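Protection of telomeres protein poz1 (Schizosaccharomyces pombe, PDB 5WE0) is a telomeric DNA-binding protein that negatively regulates telomerase and telomere length. Local coordinates at residues 6-9 with 10-14; 99-102 with 103-107; 161-164 with 165-168. All blocks are in the same frame, centred on the assembly; numbering follows the deposited sequence.

Contact 1 of 3, residues 6-9 with 10-14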
ATOM      1  N   ARG A   6     -23.400   9.834  11.136  1.00 39.61           N
ATOM      2  CA  ARG A   6     -22.408   9.528  12.167  1.00 39.80           C
ATOM      3  C   ARG A   6     -21.122   8.973  11.558  1.00 40.22           C
ATOM      4  O   ARG A   6     -20.017   9.386  11.937  1.00 39.18           O
ATOM      5  CB  ARG A   6     -22.988   8.552  13.193  1.00 42.98           C
ATOM      6  CG  ARG A   6     -24.075   9.183  14.058  1.00 45.20           C
ATOM      7  CD  ARG A   6     -24.495   8.310  15.204  1.00 43.50           C
ATOM      8  NE  ARG A   6     -25.061   7.053  14.745  1.00 46.63           N
ATOM      9  CZ  ARG A   6     -26.363   6.802  14.675  1.00 56.46           C
ATOM     10  NH1 ARG A   6     -27.240   7.728  15.030  1.00 57.04           N
ATOM     11  NH2 ARG A   6     -26.791   5.622  14.249  1.00 60.80           N
ATOM     12  N   SER A   7     -21.247   8.061  10.591  1.00 41.43           N
ATOM     13  CA  SER A   7     -20.068   7.483   9.943  1.00 42.03           C
ATOM     14  C   SER A   7     -19.240   8.545   9.226  1.00 36.73           C
ATOM     15  O   SER A   7     -18.004   8.561   9.337  1.00 36.69           O
ATOM     16  CB  SER A   7     -20.498   6.374   8.984  1.00 46.30           C
ATOM     17  OG  SER A   7     -21.111   5.310   9.706  1.00 46.36           O
ATOM     18  N   GLN A   8     -19.901   9.452   8.498  1.00 39.07           N
ATOM     19  CA  GLN A   8     -19.166  10.524   7.828  1.00 37.72           C
ATOM     20  C   GLN A   8     -18.436  11.393   8.834  1.00 39.16           C
ATOM     21  O   GLN A   8     -17.300  11.820   8.592  1.00 39.38           O
ATOM     22  CB  GLN A   8     -20.096  11.371   6.969  1.00 43.08           C
ATOM     23  CG  GLN A   8     -19.801  11.219   5.486  1.00 55.40           C
ATOM     24  CD  GLN A   8     -18.406  11.743   5.111  1.00 60.36           C
ATOM     25  OE1 GLN A   8     -17.851  12.643   5.762  1.00 57.70           O
ATOM     26  NE2 GLN A   8     -17.821  11.148   4.078  1.00 62.92           N
ATOM     27  N   SER A   9     -19.063  11.654   9.977  1.00 36.76           N
ATOM     28  CA  SER A   9     -18.381  12.423  11.004  1.00 34.26           C
ATOM     29  C   SER A   9     -17.189  11.650  11.573  1.00 33.72           C
ATOM     30  O   SER A   9     -16.129  12.235  11.830  1.00 34.73           O
ATOM     31  CB  SER A   9     -19.375  12.815  12.100  1.00 37.17           C
ATOM     32  OG  SER A   9     -18.749  13.704  13.001  1.00 40.21           O
ATOM     33  N   VAL A  10     -17.325  10.331  11.764  1.00 32.64           N
ATOM     34  CA  VAL A  10     -16.159   9.536  12.186  1.00 29.68           C
ATOM     35  C   VAL A  10     -15.032   9.651  11.155  1.00 32.43           C
ATOM     36  O   VAL A  10     -13.853   9.782  11.512  1.00 30.96           O
ATOM     37  CB  VAL A  10     -16.558   8.067  12.431  1.00 34.82           C
ATOM     38  CG1 VAL A  10     -15.315   7.233  12.737  1.00 31.89           C
ATOM     39  CG2 VAL A  10     -17.599   7.956  13.559  1.00 31.45           C
ATOM     40  N   LEU A  11     -15.379   9.630   9.856  1.00 35.48           N
ATOM     41  CA  LEU A  11     -14.370   9.812   8.807  1.00 36.75           C
ATOM     42  C   LEU A  11     -13.663  11.157   8.935  1.00 37.05           C
ATOM     43  O   LEU A  11     -12.430  11.234   8.811  1.00 38.88           O
ATOM     44  CB  LEU A  11     -15.006   9.679   7.416  1.00 38.78           C
ATOM     45  CG  LEU A  11     -15.092   8.261   6.839  1.00 36.06           C
ATOM     46  CD1 LEU A  11     -15.681   8.251   5.440  1.00 41.24           C
ATOM     47  CD2 LEU A  11     -13.730   7.578   6.863  1.00 32.44           C
ATOM     48  N   ASN A  12     -14.425  12.230   9.196  1.00 36.13           N
ATOM     49  CA  ASN A  12     -13.821  13.550   9.376  1.00 37.21           C
ATOM     50  C   ASN A  12     -12.885  13.586  10.569  1.00 34.17           C
ATOM     51  O   ASN A  12     -11.831  14.230  10.521  1.00 41.76           O
ATOM     52  CB  ASN A  12     -14.908  14.621   9.523  1.00 40.58           C
ATOM     53  CG  ASN A  12     -15.737  14.760   8.275  1.00 42.59           C
ATOM     54  OD1 ASN A  12     -16.969  14.737   8.318  1.00 46.44           O
ATOM     55  ND2 ASN A  12     -15.060  14.879   7.137  1.00 45.51           N
ATOM     56  N   THR A  13     -13.244  12.903  11.652  1.00 34.50           N
ATOM     57  CA  THR A  13     -12.320  12.806  12.778  1.00 33.02           C
ATOM     58  C   THR A  13     -11.043  12.059  12.399  1.00 33.25           C
ATOM     59  O   THR A  13      -9.936  12.468  12.793  1.00 34.13           O
ATOM     60  CB  THR A  13     -13.013  12.149  13.975  1.00 35.27           C
ATOM     61  OG1 THR A  13     -14.036  13.035  14.464  1.00 35.19           O
ATOM     62  CG2 THR A  13     -12.004  11.816  15.093  1.00 29.61           C
ATOM     63  N   LEU A  14     -11.166  10.938  11.676  1.00 31.74           N
ATOM     64  CA  LEU A  14      -9.958  10.201  11.285  1.00 31.31           C
ATOM     65  C   LEU A  14      -9.036  11.058  10.421  1.00 35.95           C
ATOM     66  O   LEU A  14      -7.804  10.973  10.542  1.00 32.55           O
ATOM     67  CB  LEU A  14     -10.324   8.899  10.570  1.00 32.97           C
ATOM     68  CG  LEU A  14     -10.561   7.692  11.491  1.00 35.83           C
ATOM     69  CD1 LEU A  14     -10.836   6.441  10.659  1.00 34.71           C
ATOM     70  CD2 LEU A  14      -9.394   7.458  12.453  1.00 28.73           C
TER
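The flat groups here are the side-chain amides of Gln8 and Asn12, one helical turn apart, with planes inclined by 52°, too steep for a stack. Near the amide nitrogen of Gln8 lies the methyl CD1 of Leu11, 3.9 Å from NE2. A bend at chi2 (-64°) in Gln8 turns its amide forward along the helix, toward Leu11 and Asn12. Asn12 CG lies 3.3 Å from Gln8 O, and this carbonyl accepts the backbone N of Asn12 at 3.0 Å. On another flank, Val10 CG2 packs 3.2 Å from Arg6 O, the carbonyl that also receives Val10 N at 2.9 Å, in the carbonyl plane. Ser9 O takes Thr13 N at 3.0 Å and, weakly, Thr13 OG1 at 3.5 Å. Ser7 is held from outside this turn, its OG bonding to Ser44 OG and Glu3 O. Leu11 is buried against Leu41, Met47 and Met56, and also packs on an aromatic side chain of another protein's chain. Polar Gln8 and Asn12 are exposed while Leu11 and Leu14 face the protein, the pattern of an amphipathic alpha-helix.

Contact 2 of 3, residues 99-102 with 103-107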
ATOM      1  N   ALA A  99      -3.125  -4.653   0.602  1.00 27.76           N
ATOM      2  CA  ALA A  99      -2.329  -3.443   0.466  1.00 24.42           C
ATOM      3  C   ALA A  99      -2.095  -3.096  -1.004  1.00 27.39           C
ATOM      4  O   ALA A  99      -2.092  -1.916  -1.370  1.00 24.06           O
ATOM      5  CB  ALA A  99      -1.001  -3.611   1.205  1.00 21.56           C
ATOM      6  N   LEU A 100      -1.846  -4.107  -1.860  1.00 26.78           N
ATOM      7  CA  LEU A 100      -1.625  -3.827  -3.282  1.00 26.03           C
ATOM      8  C   LEU A 100      -2.892  -3.332  -3.952  1.00 26.62           C
ATOM      9  O   LEU A 100      -2.840  -2.491  -4.857  1.00 24.18           O
ATOM     10  CB  LEU A 100      -1.113  -5.062  -4.010  1.00 27.12           C
ATOM     11  CG  LEU A 100       0.356  -5.412  -3.753  1.00 27.27           C
ATOM     12  CD1 LEU A 100       0.639  -6.859  -4.176  1.00 26.94           C
ATOM     13  CD2 LEU A 100       1.238  -4.412  -4.480  1.00 23.42           C
ATOM     14  N   GLU A 101      -4.033  -3.860  -3.536  1.00 24.24           N
ATOM     15  CA  GLU A 101      -5.276  -3.366  -4.080  1.00 30.62           C
ATOM     16  C   GLU A 101      -5.506  -1.921  -3.654  1.00 28.96           C
ATOM     17  O   GLU A 101      -5.942  -1.097  -4.462  1.00 30.94           O
ATOM     18  CB  GLU A 101      -6.418  -4.283  -3.652  1.00 33.83           C
ATOM     19  CG  GLU A 101      -7.737  -3.904  -4.260  1.00 46.01           C
ATOM     20  CD  GLU A 101      -8.784  -4.995  -4.116  1.00 56.15           C
ATOM     21  OE1 GLU A 101      -9.977  -4.728  -4.410  1.00 63.56           O
ATOM     22  OE2 GLU A 101      -8.410  -6.131  -3.737  1.00 60.38           O
ATOM     23  N   ARG A 102      -5.145  -1.612  -2.413  1.00 27.19           N
ATOM     24  CA  ARG A 102      -5.274  -0.261  -1.890  1.00 28.91           C
ATOM     25  C   ARG A 102      -4.342   0.675  -2.657  1.00 28.63           C
ATOM     26  O   ARG A 102      -4.738   1.775  -3.040  1.00 30.83           O
ATOM     27  CB  ARG A 102      -4.945  -0.228  -0.397  1.00 27.56           C
ATOM     28  CG  ARG A 102      -6.054  -0.763   0.494  1.00 30.04           C
ATOM     29  CD  ARG A 102      -5.724  -0.567   1.966  1.00 31.69           C
ATOM     30  NE  ARG A 102      -6.071  -1.739   2.765  1.00 35.44           N
ATOM     31  CZ  ARG A 102      -7.315  -2.144   2.996  1.00 44.49           C
ATOM     32  NH1 ARG A 102      -8.339  -1.471   2.490  1.00 36.29           N
ATOM     33  NH2 ARG A 102      -7.537  -3.223   3.735  1.00 30.15           N
ATOM     34  N   LEU A 103      -3.105   0.235  -2.882  1.00 26.49           N
ATOM     35  CA  LEU A 103      -2.145   1.045  -3.618  1.00 25.81           C
ATOM     36  C   LEU A 103      -2.650   1.318  -5.028  1.00 27.84           C
ATOM     37  O   LEU A 103      -2.500   2.423  -5.568  1.00 25.56           O
ATOM     38  CB  LEU A 103      -0.805   0.334  -3.670  1.00 22.81           C
ATOM     39  CG  LEU A 103       0.352   1.219  -4.087  1.00 29.76           C
ATOM     40  CD1 LEU A 103       0.586   2.318  -3.051  1.00 27.35           C
ATOM     41  CD2 LEU A 103       1.599   0.350  -4.288  1.00 32.16           C
ATOM     42  N   GLU A 104      -3.261   0.317  -5.631  1.00 26.24           N
ATOM     43  CA  GLU A 104      -3.828   0.487  -6.959  1.00 31.19           C
ATOM     44  C   GLU A 104      -5.005   1.464  -6.958  1.00 31.19           C
ATOM     45  O   GLU A 104      -5.139   2.259  -7.896  1.00 32.50           O
ATOM     46  CB  GLU A 104      -4.223  -0.886  -7.494  1.00 30.00           C
ATOM     47  CG  GLU A 104      -4.766  -0.910  -8.884  1.00 35.26           C
ATOM     48  CD  GLU A 104      -4.966  -2.336  -9.339  1.00 42.93           C
ATOM     49  OE1 GLU A 104      -5.928  -2.971  -8.853  1.00 47.33           O
ATOM     50  OE2 GLU A 104      -4.164  -2.813 -10.180  1.00 47.21           O
ATOM     51  N   ASN A 105      -5.866   1.432  -5.924  1.00 29.69           N
ATOM     52  CA  ASN A 105      -6.932   2.435  -5.829  1.00 27.63           C
ATOM     53  C   ASN A 105      -6.345   3.838  -5.758  1.00 29.28           C
ATOM     54  O   ASN A 105      -6.824   4.750  -6.436  1.00 32.05           O
ATOM     55  CB  ASN A 105      -7.816   2.202  -4.601  1.00 32.20           C
ATOM     56  CG  ASN A 105      -8.572   0.872  -4.639  1.00 39.60           C
ATOM     57  OD1 ASN A 105      -8.693   0.231  -5.683  1.00 40.76           O
ATOM     58  ND2 ASN A 105      -9.052   0.437  -3.467  1.00 43.04           N
ATOM     59  N   ILE A 106      -5.279   4.022  -4.966  1.00 28.64           N
ATOM     60  CA  ILE A 106      -4.624   5.327  -4.881  1.00 28.16           C
ATOM     61  C   ILE A 106      -4.154   5.768  -6.255  1.00 28.12           C
ATOM     62  O   ILE A 106      -4.409   6.897  -6.692  1.00 25.18           O
ATOM     63  CB  ILE A 106      -3.447   5.280  -3.890  1.00 27.20           C
ATOM     64  CG1 ILE A 106      -3.931   5.033  -2.467  1.00 26.37           C
ATOM     65  CG2 ILE A 106      -2.649   6.555  -3.964  1.00 24.01           C
ATOM     66  CD1 ILE A 106      -2.788   4.599  -1.513  1.00 23.85           C
ATOM     67  N   GLU A 107      -3.459   4.874  -6.961  1.00 27.54           N
ATOM     68  CA  GLU A 107      -2.907   5.236  -8.257  1.00 28.26           C
ATOM     69  C   GLU A 107      -4.027   5.550  -9.241  1.00 29.51           C
ATOM     70  O   GLU A 107      -3.907   6.462 -10.073  1.00 25.19           O
ATOM     71  CB  GLU A 107      -2.014   4.102  -8.787  1.00 26.87           C
ATOM     72  CG  GLU A 107      -1.523   4.259 -10.240  1.00 25.88           C
ATOM     73  CD  GLU A 107      -0.674   5.507 -10.491  1.00 32.08           C
ATOM     74  OE1 GLU A 107      -0.303   6.221  -9.527  1.00 31.14           O
ATOM     75  OE2 GLU A 107      -0.348   5.777 -11.672  1.00 34.98           O
TER
HETATM   76  O   HOH W   1     -10.516  -1.813  -5.411  1.00 54.97           O
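Glu101 and Asn105, one turn apart on the same helix, share a water that donates to both: its oxygen lies 3.1 Å from Glu101 OE1 and 2.8 Å from Asn105 OD1. The glutamate reaches it on an extended chain, with CG anti to the backbone N (chi1 -176°). A direct link from Asn105 OD1 to Glu101 O is ruled out chemically, both being acceptors; that carbonyl is instead satisfied by Asn105 N at 2.9 Å, with an N-H...O angle of 156°. The same four-residue spacing serves the other backbone groups: Leu103 N donates to Ala99 O, Glu104 N to Leu100 O, and Ile106 N to Arg102 O at 3.0 Å. Beside this last bond, Ile106 CG1 rests 3.4 Å from Arg102 O, a close apolar flank to a carbonyl already in use. Glu101 OE1 and Glu104 OE1 are 6.3 Å apart, so these like charges do not touch. The remaining charged ends have partners elsewhere. Arg102 NH2 forms a salt bridge with an acidic side chain of another protein's chain, and the residue makes a cation-pi contact with Phe60; Glu107 OE1 is hydrogen-bonded to Tyr219 OH, while its OE2 forms a salt bridge to Arg110 NH2 and a hydrogen bond with Gln111 NE2. This turn of helix 93-115 is wedged among four others: Leu100 packs on helices 130-157 and 164-174, Leu103 and Ile106 on helix 209-230, and Ala99 and Arg102 on helix 54-64.

Contact 3 of 3, residues 161-164 with 165-168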
ATOM      1  N   PRO A 161       7.233 -26.334   4.768  1.00 36.65           N
ATOM      2  CA  PRO A 161       7.002 -26.350   3.315  1.00 38.68           C
ATOM      3  C   PRO A 161       6.374 -25.047   2.762  1.00 38.97           C
ATOM      4  O   PRO A 161       5.849 -24.227   3.533  1.00 34.81           O
ATOM      5  CB  PRO A 161       6.037 -27.520   3.142  1.00 36.85           C
ATOM      6  CG  PRO A 161       5.223 -27.488   4.406  1.00 39.09           C
ATOM      7  CD  PRO A 161       6.182 -27.064   5.502  1.00 36.72           C
ATOM      8  N   ILE A 162       6.471 -24.873   1.441  1.00 36.09           N
ATOM      9  CA  ILE A 162       5.879 -23.731   0.758  1.00 39.60           C
ATOM     10  C   ILE A 162       4.368 -23.880   0.717  1.00 46.85           C
ATOM     11  O   ILE A 162       3.840 -24.975   0.477  1.00 45.14           O
ATOM     12  CB  ILE A 162       6.438 -23.609  -0.669  1.00 39.33           C
ATOM     13  CG1 ILE A 162       7.876 -23.130  -0.640  1.00 38.61           C
ATOM     14  CG2 ILE A 162       5.589 -22.647  -1.526  1.00 43.15           C
ATOM     15  CD1 ILE A 162       8.396 -22.770  -2.011  1.00 40.44           C
ATOM     16  N   ASP A 163       3.663 -22.767   0.919  1.00 43.48           N
ATOM     17  CA  ASP A 163       2.216 -22.701   0.725  1.00 45.48           C
ATOM     18  C   ASP A 163       1.938 -22.445  -0.757  1.00 48.29           C
ATOM     19  O   ASP A 163       1.723 -21.308  -1.192  1.00 46.05           O
ATOM     20  CB  ASP A 163       1.647 -21.621   1.633  1.00 48.38           C
ATOM     21  CG  ASP A 163       0.163 -21.443   1.491  1.00 54.87           C
ATOM     22  OD1 ASP A 163      -0.447 -22.038   0.574  1.00 56.10           O
ATOM     23  OD2 ASP A 163      -0.399 -20.693   2.323  1.00 59.97           O
ATOM     24  N   HIS A 164       1.904 -23.532  -1.540  1.00 47.36           N
ATOM     25  CA  HIS A 164       1.872 -23.409  -2.998  1.00 48.17           C
ATOM     26  C   HIS A 164       0.556 -22.845  -3.496  1.00 47.46           C
ATOM     27  O   HIS A 164       0.524 -22.195  -4.548  1.00 48.76           O
ATOM     28  CB  HIS A 164       2.140 -24.751  -3.673  1.00 45.77           C
ATOM     29  CG  HIS A 164       3.590 -25.019  -3.901  1.00 50.04           C
ATOM     30  ND1 HIS A 164       4.303 -25.943  -3.167  1.00 56.81           N
ATOM     31  CD2 HIS A 164       4.469 -24.467  -4.772  1.00 56.57           C
ATOM     32  CE1 HIS A 164       5.558 -25.957  -3.582  1.00 57.36           C
ATOM     33  NE2 HIS A 164       5.686 -25.066  -4.553  1.00 52.01           N
ATOM     34  N   ILE A 165      -0.538 -23.121  -2.791  1.00 47.32           N
ATOM     35  CA  ILE A 165      -1.845 -22.662  -3.241  1.00 51.60           C
ATOM     36  C   ILE A 165      -1.931 -21.138  -3.183  1.00 50.53           C
ATOM     37  O   ILE A 165      -2.278 -20.477  -4.171  1.00 47.38           O
ATOM     38  CB  ILE A 165      -2.944 -23.333  -2.399  1.00 52.31           C
ATOM     39  CG1 ILE A 165      -3.066 -24.812  -2.805  1.00 47.58           C
ATOM     40  CG2 ILE A 165      -4.270 -22.563  -2.537  1.00 53.75           C
ATOM     41  CD1 ILE A 165      -3.845 -25.661  -1.843  1.00 46.42           C
ATOM     42  N   ASN A 166      -1.612 -20.558  -2.022  1.00 49.56           N
ATOM     43  CA  ASN A 166      -1.626 -19.104  -1.884  1.00 47.96           C
ATOM     44  C   ASN A 166      -0.509 -18.447  -2.680  1.00 45.58           C
ATOM     45  O   ASN A 166      -0.698 -17.353  -3.231  1.00 43.65           O
ATOM     46  CB  ASN A 166      -1.522 -18.748  -0.417  1.00 48.61           C
ATOM     47  CG  ASN A 166      -2.781 -19.088   0.331  1.00 51.14           C
ATOM     48  OD1 ASN A 166      -3.889 -18.889  -0.171  1.00 51.08           O
ATOM     49  ND2 ASN A 166      -2.622 -19.671   1.507  1.00 49.50           N
ATOM     50  N   PHE A 167       0.645 -19.111  -2.773  1.00 43.58           N
ATOM     51  CA  PHE A 167       1.725 -18.611  -3.612  1.00 43.69           C
ATOM     52  C   PHE A 167       1.246 -18.429  -5.048  1.00 48.26           C
ATOM     53  O   PHE A 167       1.494 -17.393  -5.681  1.00 45.75           O
ATOM     54  CB  PHE A 167       2.910 -19.583  -3.565  1.00 44.73           C
ATOM     55  CG  PHE A 167       4.156 -19.048  -4.200  1.00 41.41           C
ATOM     56  CD1 PHE A 167       4.408 -17.694  -4.221  1.00 43.98           C
ATOM     57  CD2 PHE A 167       5.039 -19.892  -4.833  1.00 44.88           C
ATOM     58  CE1 PHE A 167       5.551 -17.203  -4.826  1.00 45.91           C
ATOM     59  CE2 PHE A 167       6.174 -19.411  -5.438  1.00 46.92           C
ATOM     60  CZ  PHE A 167       6.435 -18.071  -5.432  1.00 46.42           C
ATOM     61  N   THR A 168       0.560 -19.440  -5.578  1.00 48.24           N
ATOM     62  CA  THR A 168       0.066 -19.380  -6.950  1.00 51.27           C
ATOM     63  C   THR A 168      -1.009 -18.314  -7.116  1.00 49.02           C
ATOM     64  O   THR A 168      -0.946 -17.502  -8.043  1.00 52.92           O
ATOM     65  CB  THR A 168      -0.457 -20.753  -7.361  1.00 56.98           C
ATOM     66  OG1 THR A 168       0.660 -21.636  -7.541  1.00 59.09           O
ATOM     67  CG2 THR A 168      -1.281 -20.661  -8.650  1.00 56.58           C
TER
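Both carboxylate oxygens of Asp163 are taken up by a single residue, Asn166, in an N-cap at the start of helix 164-174. Asp163 OD1 accepts the backbone N of Asn166 at 3.2 Å, met from above the carboxylate plane, while OD2 accepts Asn166 ND2 at 2.6 Å on its syn side. The carboxylate and amide planes are 64° apart, so the groups grip without lying flat together. With CG anti to the backbone N (chi1 179°), the carboxylate swings over the first helical turn, where it probably also interacts favourably with the helix dipole. With an alanine here both acceptors are gone, which is likely to leave Asn166 N without its capping partner and the Asn166 amide free to turn. Asp163 is also the centre of an inverse gamma turn, and its O receives Phe167 N at 2.9 Å. Buried Phe167 meets the ring of Phe156 and packs on helix 130-157. Ile162 CG2 lies 3.7 Å above the His164 ring, over its centre, and is 4.3 Å from Phe167 CD2. Thr168 doubles the i to i+4 bond to His164 O with its hydroxyl: N, at 2.9 Å, and OG1, at 3.0 Å, approach from opposite faces of the carbonyl plane.

In the fold
From the N terminus the contacts follow in series, none enclosing or crossing another. Each joins consecutive residues, so none closes a long loop. Contact 1 is a turn of helix 2-18, set against helices 31-43 and 54-64. Contact 2, on helix 93-115, which also carries Cys113 of the disulfide to Cys231, has its centre about 22 Å away and about 6 Å from the centre of the chain. Helix 54-64 touches both contacts and so connects them. Contact 3 starts helix 164-174 after the loop from helix 130-157; its centre is about 23 Å from contact 2, and both those helices also pack on contact 2. Contacts 1 and 3 are farthest apart, about 39 Å between centres.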